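Long-range contact in porin B (Pseudomonas putida, PDB 4GEY), which forms an outer-membrane beta-barrel channel, probably for the selective uptake of glucose and related sugars: residues 285-299 against 310-324. The protein carries 2 engineered substitutions. Residues are numbered along the deposited sequence; the frame is centred on the assembly and turned at random.
Sequences HSSKHGWWVVAQQQV and LSLFANFTVHDKATN
Asp-320 meets Lys-288 and His-289 where the second strand of an antiparallel hairpin gives way to a turn. This end is the tightly packed part. Asp-320 OD2 accepts from His-289 N at 3.1 Å, and the N-H comes from above the carboxylate plane. The other oxygen, OD1, takes two bonds inside its own turn. Thr-323 OG1 donates to the syn lone pair of Asp-320 OD1 at 2.6 Å, and Thr-323 N closes an Asx motif. Both carboxylate oxygens are thus held, which should fix the rotation of the group. CG of Asp-320 sits between its backbone N and carbonyl carbon (chi1 70°), which brings OD2 to His-289 N. Asp-320 CB lies over one face of the His-289 ring, 3.8 Å from the centroid, in a CH-pi contact. The Lys-288 chain crosses the carboxylate at about a right angle, bends near its end and runs across Thr-323 OG1. The salt bridge from Lys-288 NZ to Asp-320 OD2 is long, at 4.0 Å, but a water links the two. Further out, Ala-322 CB covers one face of the His-285 ring.

Along the strands, paired backbone bonds run from Trp-291 with Val-318 to Gln-297 with Leu-312. The face bearing Trp-291, Val-293, Phe-316 and Val-318 is the loose side. Val-293 CB lies 4.2 Å from Phe-316 CD1, at the ring edge, and a detergent molecule touches Trp-291. This fits the membrane-facing wall of a porin. The other face is more buried, with Trp-292, Val-294, Asn-315 and Thr-317 all enclosed. Val-294 lies side by side with Asn-315, and Asn-315 ND2 bonds to Gln-331.

In the barrel wall, strand 248-259 pairs with the 285-299 side and strand 326-337 with the 310-324 side. Helix 175-178 packs on Trp-292, Thr-317 and His-319.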
ATOM      1  N   HIS A 285       9.202 -14.955  19.307  1.00 43.17           N
ATOM      2  CA  HIS A 285       9.858 -15.660  18.219  1.00 35.83           C
ATOM      3  C   HIS A 285      10.918 -14.742  17.634  1.00 50.40           C
ATOM      4  O   HIS A 285      10.763 -13.516  17.618  1.00 34.83           O
ATOM      5  CB  HIS A 285       8.855 -16.064  17.133  1.00 34.62           C
ATOM      6  CG  HIS A 285       7.737 -16.927  17.629  1.00 44.10           C
ATOM      7  ND1 HIS A 285       7.785 -18.305  17.591  1.00 43.40           N
ATOM      8  CD2 HIS A 285       6.540 -16.609  18.179  1.00 42.32           C
ATOM      9  CE1 HIS A 285       6.672 -18.798  18.103  1.00 43.12           C
ATOM     10  NE2 HIS A 285       5.900 -17.790  18.470  1.00 42.50           N
ATOM     11  N   SER A 286      12.004 -15.334  17.149  1.00 36.34           N
ATOM     12  CA  SER A 286      13.122 -14.540  16.667  1.00 42.44           C
ATOM     13  C   SER A 286      12.898 -13.947  15.268  1.00 39.49           C
ATOM     14  O   SER A 286      13.746 -13.207  14.763  1.00 34.83           O
ATOM     15  CB  SER A 286      14.410 -15.354  16.721  1.00 44.39           C
ATOM     16  OG  SER A 286      14.321 -16.477  15.873  1.00 49.82           O
ATOM     17  N   SER A 287      11.750 -14.243  14.660  1.00 36.06           N
ATOM     18  CA  SER A 287      11.470 -13.757  13.312  1.00 32.53           C
ATOM     19  C   SER A 287       9.992 -13.780  12.912  1.00 31.33           C
ATOM     20  O   SER A 287       9.143 -14.366  13.599  1.00 32.28           O
ATOM     21  CB  SER A 287      12.251 -14.590  12.294  1.00 36.97           C
ATOM     22  OG  SER A 287      11.582 -15.812  12.003  1.00 32.97           O
ATOM     23  N   LYS A 288       9.707 -13.139  11.777  1.00 30.20           N
ATOM     24  CA  LYS A 288       8.434 -13.279  11.067  1.00 29.16           C
ATOM     25  C   LYS A 288       8.810 -13.647   9.639  1.00 37.89           C
ATOM     26  O   LYS A 288       9.960 -13.439   9.240  1.00 36.85           O
ATOM     27  CB  LYS A 288       7.653 -11.963  11.067  1.00 28.11           C
ATOM     28  CG  LYS A 288       7.400 -11.374  12.445  1.00 32.64           C
ATOM     29  CD  LYS A 288       6.561 -10.106  12.376  1.00 27.45           C
ATOM     30  CE  LYS A 288       5.119 -10.356  12.782  1.00 36.24           C
ATOM     31  NZ  LYS A 288       4.251 -10.789  11.654  1.00 38.01           N
ATOM     32  N   HIS A 289       7.862 -14.180   8.866  1.00 33.97           N
ATOM     33  CA  HIS A 289       8.126 -14.522   7.465  1.00 31.14           C
ATOM     34  C   HIS A 289       6.814 -14.706   6.700  1.00 33.82           C
ATOM     35  O   HIS A 289       5.778 -14.978   7.306  1.00 41.97           O
ATOM     36  CB  HIS A 289       8.962 -15.806   7.374  1.00 29.19           C
ATOM     37  CG  HIS A 289       8.206 -17.036   7.757  1.00 29.70           C
ATOM     38  ND1 HIS A 289       7.308 -17.653   6.911  1.00 43.79           N
ATOM     39  CD2 HIS A 289       8.182 -17.744   8.908  1.00 30.62           C
ATOM     40  CE1 HIS A 289       6.774 -18.697   7.519  1.00 35.53           C
ATOM     41  NE2 HIS A 289       7.295 -18.779   8.728  1.00 41.32           N
ATOM     42  N   GLY A 290       6.859 -14.579   5.372  1.00 30.60           N
ATOM     43  CA  GLY A 290       5.683 -14.823   4.554  1.00 28.60           C
ATOM     44  C   GLY A 290       5.966 -14.803   3.068  1.00 37.52           C
ATOM     45  O   GLY A 290       7.110 -14.600   2.665  1.00 39.73           O
ATOM     46  N   TRP A 291       4.925 -15.017   2.260  1.00 40.67           N
ATOM     47  CA  TRP A 291       5.053 -15.080   0.802  1.00 33.91           C
ATOM     48  C   TRP A 291       4.012 -14.202   0.133  1.00 30.91           C
ATOM     49  O   TRP A 291       3.043 -13.769   0.759  1.00 29.71           O
ATOM     50  CB  TRP A 291       4.820 -16.497   0.285  1.00 37.85           C
ATOM     51  CG  TRP A 291       5.733 -17.552   0.788  1.00 39.51           C
ATOM     52  CD1 TRP A 291       5.653 -18.208   1.985  1.00 40.07           C
ATOM     53  CD2 TRP A 291       6.831 -18.136   0.082  1.00 43.00           C
ATOM     54  NE1 TRP A 291       6.649 -19.150   2.075  1.00 45.18           N
ATOM     55  CE2 TRP A 291       7.387 -19.123   0.919  1.00 47.45           C
ATOM     56  CE3 TRP A 291       7.404 -17.912  -1.174  1.00 40.78           C
ATOM     57  CZ2 TRP A 291       8.496 -19.876   0.544  1.00 46.16           C
ATOM     58  CZ3 TRP A 291       8.498 -18.667  -1.545  1.00 41.43           C
ATOM     59  CH2 TRP A 291       9.035 -19.632  -0.691  1.00 46.11           C
ATOM     60  N   TRP A 292       4.188 -13.961  -1.160  1.00 29.32           N
ATOM     61  CA  TRP A 292       3.225 -13.143  -1.885  1.00 28.87           C
ATOM     62  C   TRP A 292       3.240 -13.419  -3.375  1.00 32.52           C
ATOM     63  O   TRP A 292       4.255 -13.861  -3.936  1.00 36.63           O
ATOM     64  CB  TRP A 292       3.467 -11.661  -1.638  1.00 22.95           C
ATOM     65  CG  TRP A 292       4.648 -11.088  -2.347  1.00 40.77           C
ATOM     66  CD1 TRP A 292       4.738 -10.755  -3.677  1.00 36.31           C
ATOM     67  CD2 TRP A 292       5.903 -10.731  -1.763  1.00 39.71           C
ATOM     68  NE1 TRP A 292       5.979 -10.235  -3.954  1.00 28.54           N
ATOM     69  CE2 TRP A 292       6.714 -10.206  -2.799  1.00 33.24           C
ATOM     70  CE3 TRP A 292       6.427 -10.810  -0.469  1.00 39.18           C
ATOM     71  CZ2 TRP A 292       8.016  -9.765  -2.576  1.00 35.86           C
ATOM     72  CZ3 TRP A 292       7.722 -10.375  -0.252  1.00 41.30           C
ATOM     73  CH2 TRP A 292       8.502  -9.855  -1.302  1.00 40.50           C
ATOM     74  N   VAL A 293       2.096 -13.164  -4.003  1.00 28.07           N
ATOM     75  CA  VAL A 293       1.982 -13.230  -5.449  1.00 29.48           C
ATOM     76  C   VAL A 293       1.276 -11.963  -5.904  1.00 34.09           C
ATOM     77  O   VAL A 293       0.298 -11.526  -5.293  1.00 34.65           O
ATOM     78  CB  VAL A 293       1.165 -14.471  -5.952  1.00 30.94           C
ATOM     79  CG1 VAL A 293       0.951 -14.386  -7.457  1.00 24.24           C
ATOM     80  CG2 VAL A 293       1.853 -15.788  -5.595  1.00 24.90           C
ATOM     81  N   VAL A 294       1.795 -11.353  -6.962  1.00 36.71           N
ATOM     82  CA  VAL A 294       1.069 -10.293  -7.639  1.00 35.53           C
ATOM     83  C   VAL A 294       0.995 -10.645  -9.098  1.00 31.60           C
ATOM     84  O   VAL A 294       2.000 -11.012  -9.707  1.00 27.46           O
ATOM     85  CB  VAL A 294       1.751  -8.935  -7.524  1.00 34.37           C
ATOM     86  CG1 VAL A 294       0.739  -7.830  -7.862  1.00 26.17           C
ATOM     87  CG2 VAL A 294       2.320  -8.746  -6.126  1.00 21.81           C
ATOM     88  N   ALA A 295      -0.199 -10.539  -9.659  1.00 24.63           N
ATOM     89  CA  ALA A 295      -0.370 -10.803 -11.063  1.00 23.33           C
ATOM     90  C   ALA A 295      -1.241  -9.718 -11.677  1.00 30.19           C
ATOM     91  O   ALA A 295      -2.258  -9.333 -11.110  1.00 36.75           O
ATOM     92  CB  ALA A 295      -0.979 -12.171 -11.263  1.00 23.95           C
ATOM     93  N   GLN A 296      -0.815  -9.211 -12.828  1.00 31.58           N
ATOM     94  CA  GLN A 296      -1.584  -8.234 -13.581  1.00 23.31           C
ATOM     95  C   GLN A 296      -1.428  -8.574 -15.047  1.00 26.35           C
ATOM     96  O   GLN A 296      -0.324  -8.824 -15.514  1.00 33.75           O
ATOM     97  CB  GLN A 296      -1.050  -6.829 -13.340  1.00 22.83           C
ATOM     98  CG  GLN A 296      -1.059  -6.365 -11.898  1.00 22.15           C
ATOM     99  CD  GLN A 296      -0.403  -5.006 -11.753  1.00 26.16           C
ATOM    100  OE1 GLN A 296       0.766  -4.903 -11.374  1.00 30.15           O
ATOM    101  NE2 GLN A 296      -1.149  -3.949 -12.076  1.00 28.25           N
ATOM    102  N   GLN A 297      -2.528  -8.573 -15.783  1.00 24.45           N
ATOM    103  CA  GLN A 297      -2.482  -8.953 -17.179  1.00 25.32           C
ATOM    104  C   GLN A 297      -3.497  -8.188 -18.010  1.00 25.62           C
ATOM    105  O   GLN A 297      -4.669  -8.120 -17.663  1.00 25.51           O
ATOM    106  CB  GLN A 297      -2.750 -10.444 -17.300  1.00 25.95           C
ATOM    107  CG  GLN A 297      -2.649 -10.972 -18.700  1.00 28.50           C
ATOM    108  CD  GLN A 297      -1.240 -10.865 -19.230  1.00 31.76           C
ATOM    109  OE1 GLN A 297      -0.307 -11.433 -18.658  1.00 28.20           O
ATOM    110  NE2 GLN A 297      -1.071 -10.112 -20.312  1.00 31.78           N
ATOM    111  N   GLN A 298      -3.045  -7.608 -19.112  1.00 26.08           N
ATOM    112  CA  GLN A 298      -3.976  -7.066 -20.087  1.00 38.03           C
ATOM    113  C   GLN A 298      -4.475  -8.220 -20.955  1.00 36.03           C
ATOM    114  O   GLN A 298      -3.686  -8.949 -21.529  1.00 31.59           O
ATOM    115  CB  GLN A 298      -3.311  -5.986 -20.947  1.00 35.77           C
ATOM    116  CG  GLN A 298      -4.287  -5.199 -21.827  1.00 37.61           C
ATOM    117  CD  GLN A 298      -3.626  -4.054 -22.608  1.00 42.02           C
ATOM    118  OE1 GLN A 298      -2.530  -3.586 -22.268  1.00 37.67           O
ATOM    119  NE2 GLN A 298      -4.305  -3.596 -23.663  1.00 28.64           N
ATOM    120  N   VAL A 299      -5.788  -8.385 -21.048  1.00 38.00           N
ATOM    121  CA  VAL A 299      -6.336  -9.491 -21.817  1.00 34.33           C
ATOM    122  C   VAL A 299      -7.040  -9.099 -23.125  1.00 32.46           C
ATOM    123  O   VAL A 299      -7.178  -9.938 -24.017  1.00 33.10           O
ATOM    124  CB  VAL A 299      -7.213 -10.436 -20.950  1.00 46.64           C
ATOM    125  CG1 VAL A 299      -6.365 -11.079 -19.866  1.00 49.07           C
ATOM    126  CG2 VAL A 299      -8.379  -9.699 -20.335  1.00 28.51           C
ATOM    127  N   LEU A 310      -9.421  -4.445 -21.559  1.00 37.40           N
ATOM    128  CA  LEU A 310      -9.612  -5.049 -20.236  1.00 33.45           C
ATOM    129  C   LEU A 310      -8.305  -5.573 -19.615  1.00 36.60           C
ATOM    130  O   LEU A 310      -7.535  -6.303 -20.261  1.00 31.24           O
ATOM    131  CB  LEU A 310     -10.630  -6.195 -20.334  1.00 32.04           C
ATOM    132  CG  LEU A 310     -11.055  -6.944 -19.058  1.00 33.73           C
ATOM    133  CD1 LEU A 310     -11.921  -6.071 -18.174  1.00 27.02           C
ATOM    134  CD2 LEU A 310     -11.783  -8.236 -19.390  1.00 28.41           C
ATOM    135  N   SER A 311      -8.064  -5.194 -18.363  1.00 25.81           N
ATOM    136  CA  SER A 311      -6.940  -5.726 -17.601  1.00 25.20           C
ATOM    137  C   SER A 311      -7.444  -6.439 -16.355  1.00 29.47           C
ATOM    138  O   SER A 311      -8.312  -5.911 -15.652  1.00 31.58           O
ATOM    139  CB  SER A 311      -5.984  -4.611 -17.182  1.00 24.57           C
ATOM    140  OG  SER A 311      -5.125  -4.218 -18.234  1.00 31.25           O
ATOM    141  N   LEU A 312      -6.901  -7.624 -16.075  1.00 24.78           N
ATOM    142  CA  LEU A 312      -7.253  -8.357 -14.862  1.00 24.41           C
ATOM    143  C   LEU A 312      -6.132  -8.221 -13.854  1.00 27.91           C
ATOM    144  O   LEU A 312      -4.983  -7.995 -14.231  1.00 32.93           O
ATOM    145  CB  LEU A 312      -7.479  -9.838 -15.157  1.00 25.12           C
ATOM    146  CG  LEU A 312      -8.545 -10.176 -16.194  1.00 27.37           C
ATOM    147  CD1 LEU A 312      -8.855 -11.670 -16.191  1.00 26.75           C
ATOM    148  CD2 LEU A 312      -9.796  -9.338 -15.956  1.00 27.55           C
ATOM    149  N   PHE A 313      -6.450  -8.349 -12.571  1.00 27.54           N
ATOM    150  CA  PHE A 313      -5.403  -8.352 -11.555  1.00 27.44           C
ATOM    151  C   PHE A 313      -5.759  -9.223 -10.374  1.00 28.82           C
ATOM    152  O   PHE A 313      -6.938  -9.442 -10.087  1.00 30.72           O
ATOM    153  CB  PHE A 313      -5.039  -6.927 -11.088  1.00 24.54           C
ATOM    154  CG  PHE A 313      -6.153  -6.197 -10.367  1.00 24.65           C
ATOM    155  CD1 PHE A 313      -6.406  -6.423  -9.022  1.00 21.32           C
ATOM    156  CD2 PHE A 313      -6.926  -5.251 -11.030  1.00 30.53           C
ATOM    157  CE1 PHE A 313      -7.415  -5.744  -8.358  1.00 21.07           C
ATOM    158  CE2 PHE A 313      -7.941  -4.561 -10.364  1.00 28.07           C
ATOM    159  CZ  PHE A 313      -8.181  -4.811  -9.024  1.00 21.21           C
ATOM    160  N   ALA A 314      -4.722  -9.693  -9.681  1.00 34.24           N
ATOM    161  CA  ALA A 314      -4.885 -10.499  -8.474  1.00 26.08           C
ATOM    162  C   ALA A 314      -3.696 -10.372  -7.541  1.00 24.94           C
ATOM    163  O   ALA A 314      -2.562 -10.183  -7.971  1.00 27.65           O
ATOM    164  CB  ALA A 314      -5.123 -11.952  -8.822  1.00 23.08           C
ATOM    165  N   ASN A 315      -3.978 -10.462  -6.249  1.00 31.81           N
ATOM    166  CA  ASN A 315      -2.962 -10.449  -5.209  1.00 30.40           C
ATOM    167  C   ASN A 315      -3.304 -11.534  -4.194  1.00 32.18           C
ATOM    168  O   ASN A 315      -4.469 -11.734  -3.844  1.00 36.32           O
ATOM    169  CB  ASN A 315      -2.930  -9.094  -4.500  1.00 29.55           C
ATOM    170  CG  ASN A 315      -2.146  -8.041  -5.265  1.00 33.99           C
ATOM    171  OD1 ASN A 315      -0.946  -7.856  -5.044  1.00 35.10           O
ATOM    172  ND2 ASN A 315      -2.830  -7.317  -6.143  1.00 36.45           N
ATOM    173  N   PHE A 316      -2.285 -12.241  -3.739  1.00 28.73           N
ATOM    174  CA  PHE A 316      -2.434 -13.247  -2.702  1.00 27.21           C
ATOM    175  C   PHE A 316      -1.302 -13.029  -1.717  1.00 29.20           C
ATOM    176  O   PHE A 316      -0.201 -12.599  -2.075  1.00 32.25           O
ATOM    177  CB  PHE A 316      -2.363 -14.671  -3.273  1.00 27.06           C
ATOM    178  CG  PHE A 316      -3.362 -14.941  -4.358  1.00 33.05           C
ATOM    179  CD1 PHE A 316      -3.056 -14.677  -5.690  1.00 34.75           C
ATOM    180  CD2 PHE A 316      -4.613 -15.450  -4.054  1.00 35.18           C
ATOM    181  CE1 PHE A 316      -3.983 -14.918  -6.696  1.00 34.92           C
ATOM    182  CE2 PHE A 316      -5.550 -15.700  -5.057  1.00 28.93           C
ATOM    183  CZ  PHE A 316      -5.237 -15.432  -6.374  1.00 30.31           C
ATOM    184  N   THR A 317      -1.559 -13.340  -0.466  1.00 26.48           N
ATOM    185  CA  THR A 317      -0.605 -13.013   0.554  1.00 29.08           C
ATOM    186  C   THR A 317      -0.760 -14.081   1.626  1.00 28.94           C
ATOM    187  O   THR A 317      -1.858 -14.613   1.835  1.00 34.24           O
ATOM    188  CB  THR A 317      -0.894 -11.583   1.038  1.00 35.11           C
ATOM    189  OG1 THR A 317       0.276 -10.762   0.938  1.00 32.68           O
ATOM    190  CG2 THR A 317      -1.420 -11.584   2.415  1.00 37.04           C
ATOM    191  N   VAL A 318       0.349 -14.445   2.254  1.00 33.28           N
ATOM    192  CA  VAL A 318       0.371 -15.533   3.236  1.00 31.98           C
ATOM    193  C   VAL A 318       1.412 -15.218   4.311  1.00 32.30           C
ATOM    194  O   VAL A 318       2.550 -14.846   3.989  1.00 24.92           O
ATOM    195  CB  VAL A 318       0.666 -16.907   2.564  1.00 33.80           C
ATOM    196  CG1 VAL A 318       1.403 -17.832   3.507  1.00 37.37           C
ATOM    197  CG2 VAL A 318      -0.622 -17.569   2.094  1.00 29.54           C
ATOM    198  N   HIS A 319       1.020 -15.364   5.579  1.00 25.14           N
ATOM    199  CA  HIS A 319       1.856 -14.935   6.709  1.00 33.50           C
ATOM    200  C   HIS A 319       1.970 -15.962   7.815  1.00 34.55           C
ATOM    201  O   HIS A 319       1.090 -16.810   7.973  1.00 34.82           O
ATOM    202  CB  HIS A 319       1.314 -13.637   7.286  1.00 29.04           C
ATOM    203  CG  HIS A 319       1.032 -12.615   6.243  1.00 30.43           C
ATOM    204  ND1 HIS A 319       2.023 -11.836   5.689  1.00 41.32           N
ATOM    205  CD2 HIS A 319      -0.111 -12.284   5.603  1.00 25.97           C
ATOM    206  CE1 HIS A 319       1.498 -11.045   4.774  1.00 35.25           C
ATOM    207  NE2 HIS A 319       0.203 -11.288   4.714  1.00 28.66           N
ATOM    208  N   ASP A 320       3.050 -15.878   8.589  1.00 27.02           N
ATOM    209  CA  ASP A 320       3.305 -16.884   9.604  1.00 28.13           C
ATOM    210  C   ASP A 320       2.197 -16.918  10.657  1.00 33.12           C
ATOM    211  O   ASP A 320       1.864 -15.890  11.255  1.00 27.70           O
ATOM    212  CB  ASP A 320       4.716 -16.745  10.213  1.00 45.28           C
ATOM    213  CG  ASP A 320       4.879 -15.510  11.096  1.00 46.29           C
ATOM    214  OD1 ASP A 320       4.606 -15.619  12.318  1.00 47.81           O
ATOM    215  OD2 ASP A 320       5.316 -14.450  10.577  1.00 32.07           O
ATOM    216  N   LYS A 321       1.614 -18.109  10.849  1.00 35.69           N
ATOM    217  CA  LYS A 321       0.552 -18.332  11.833  1.00 29.12           C
ATOM    218  C   LYS A 321       0.994 -18.007  13.256  1.00 29.73           C
ATOM    219  O   LYS A 321       0.167 -17.706  14.107  1.00 48.68           O
ATOM    220  CB  LYS A 321       0.057 -19.781  11.797  1.00 46.27           C
ATOM    221  CG  LYS A 321      -0.659 -20.221  10.512  1.00 58.91           C
ATOM    222  CD  LYS A 321      -2.092 -19.668  10.390  1.00 59.59           C
ATOM    223  CE  LYS A 321      -3.123 -20.749   9.996  1.00 57.49           C
ATOM    224  NZ  LYS A 321      -2.885 -21.442   8.694  1.00 53.37           N
ATOM    225  N   ALA A 322       2.289 -18.077  13.523  1.00 30.38           N
ATOM    226  CA  ALA A 322       2.780 -17.836  14.874  1.00 37.17           C
ATOM    227  C   ALA A 322       2.477 -16.423  15.373  1.00 38.41           C
ATOM    228  O   ALA A 322       1.946 -16.259  16.479  1.00 41.15           O
ATOM    229  CB  ALA A 322       4.276 -18.147  14.989  1.00 32.08           C
ATOM    230  N   THR A 323       2.790 -15.420  14.554  1.00 29.45           N
ATOM    231  CA  THR A 323       2.847 -14.034  15.030  1.00 32.01           C
ATOM    232  C   THR A 323       1.945 -13.008  14.324  1.00 27.70           C
ATOM    233  O   THR A 323       1.685 -11.942  14.864  1.00 31.21           O
ATOM    234  CB  THR A 323       4.293 -13.508  14.972  1.00 31.69           C
ATOM    235  OG1 THR A 323       4.705 -13.376  13.604  1.00 30.94           O
ATOM    236  CG2 THR A 323       5.235 -14.445  15.704  1.00 30.70           C
ATOM    237  N   ASN A 324       1.480 -13.332  13.126  1.00 33.15           N
ATOM    238  CA  ASN A 324       0.766 -12.382  12.290  1.00 31.71           C
ATOM    239  C   ASN A 324      -0.755 -12.427  12.465  1.00 35.59           C
ATOM    240  O   ASN A 324      -1.354 -13.499  12.396  1.00 34.64           O
ATOM    241  CB  ASN A 324       1.116 -12.658  10.834  1.00 34.89           C
ATOM    242  CG  ASN A 324       1.243 -11.391  10.025  1.00 35.60           C
ATOM    243  OD1 ASN A 324       2.210 -10.642  10.182  1.00 31.16           O
ATOM    244  ND2 ASN A 324       0.265 -11.139   9.151  1.00 29.82           N
TER
HETATM  245  O   HOH W   1       4.401 -12.167   8.937  1.00 31.26           O
HETATM  246  O   HOH W   2       0.366  -9.315  -2.774  1.00 30.57           O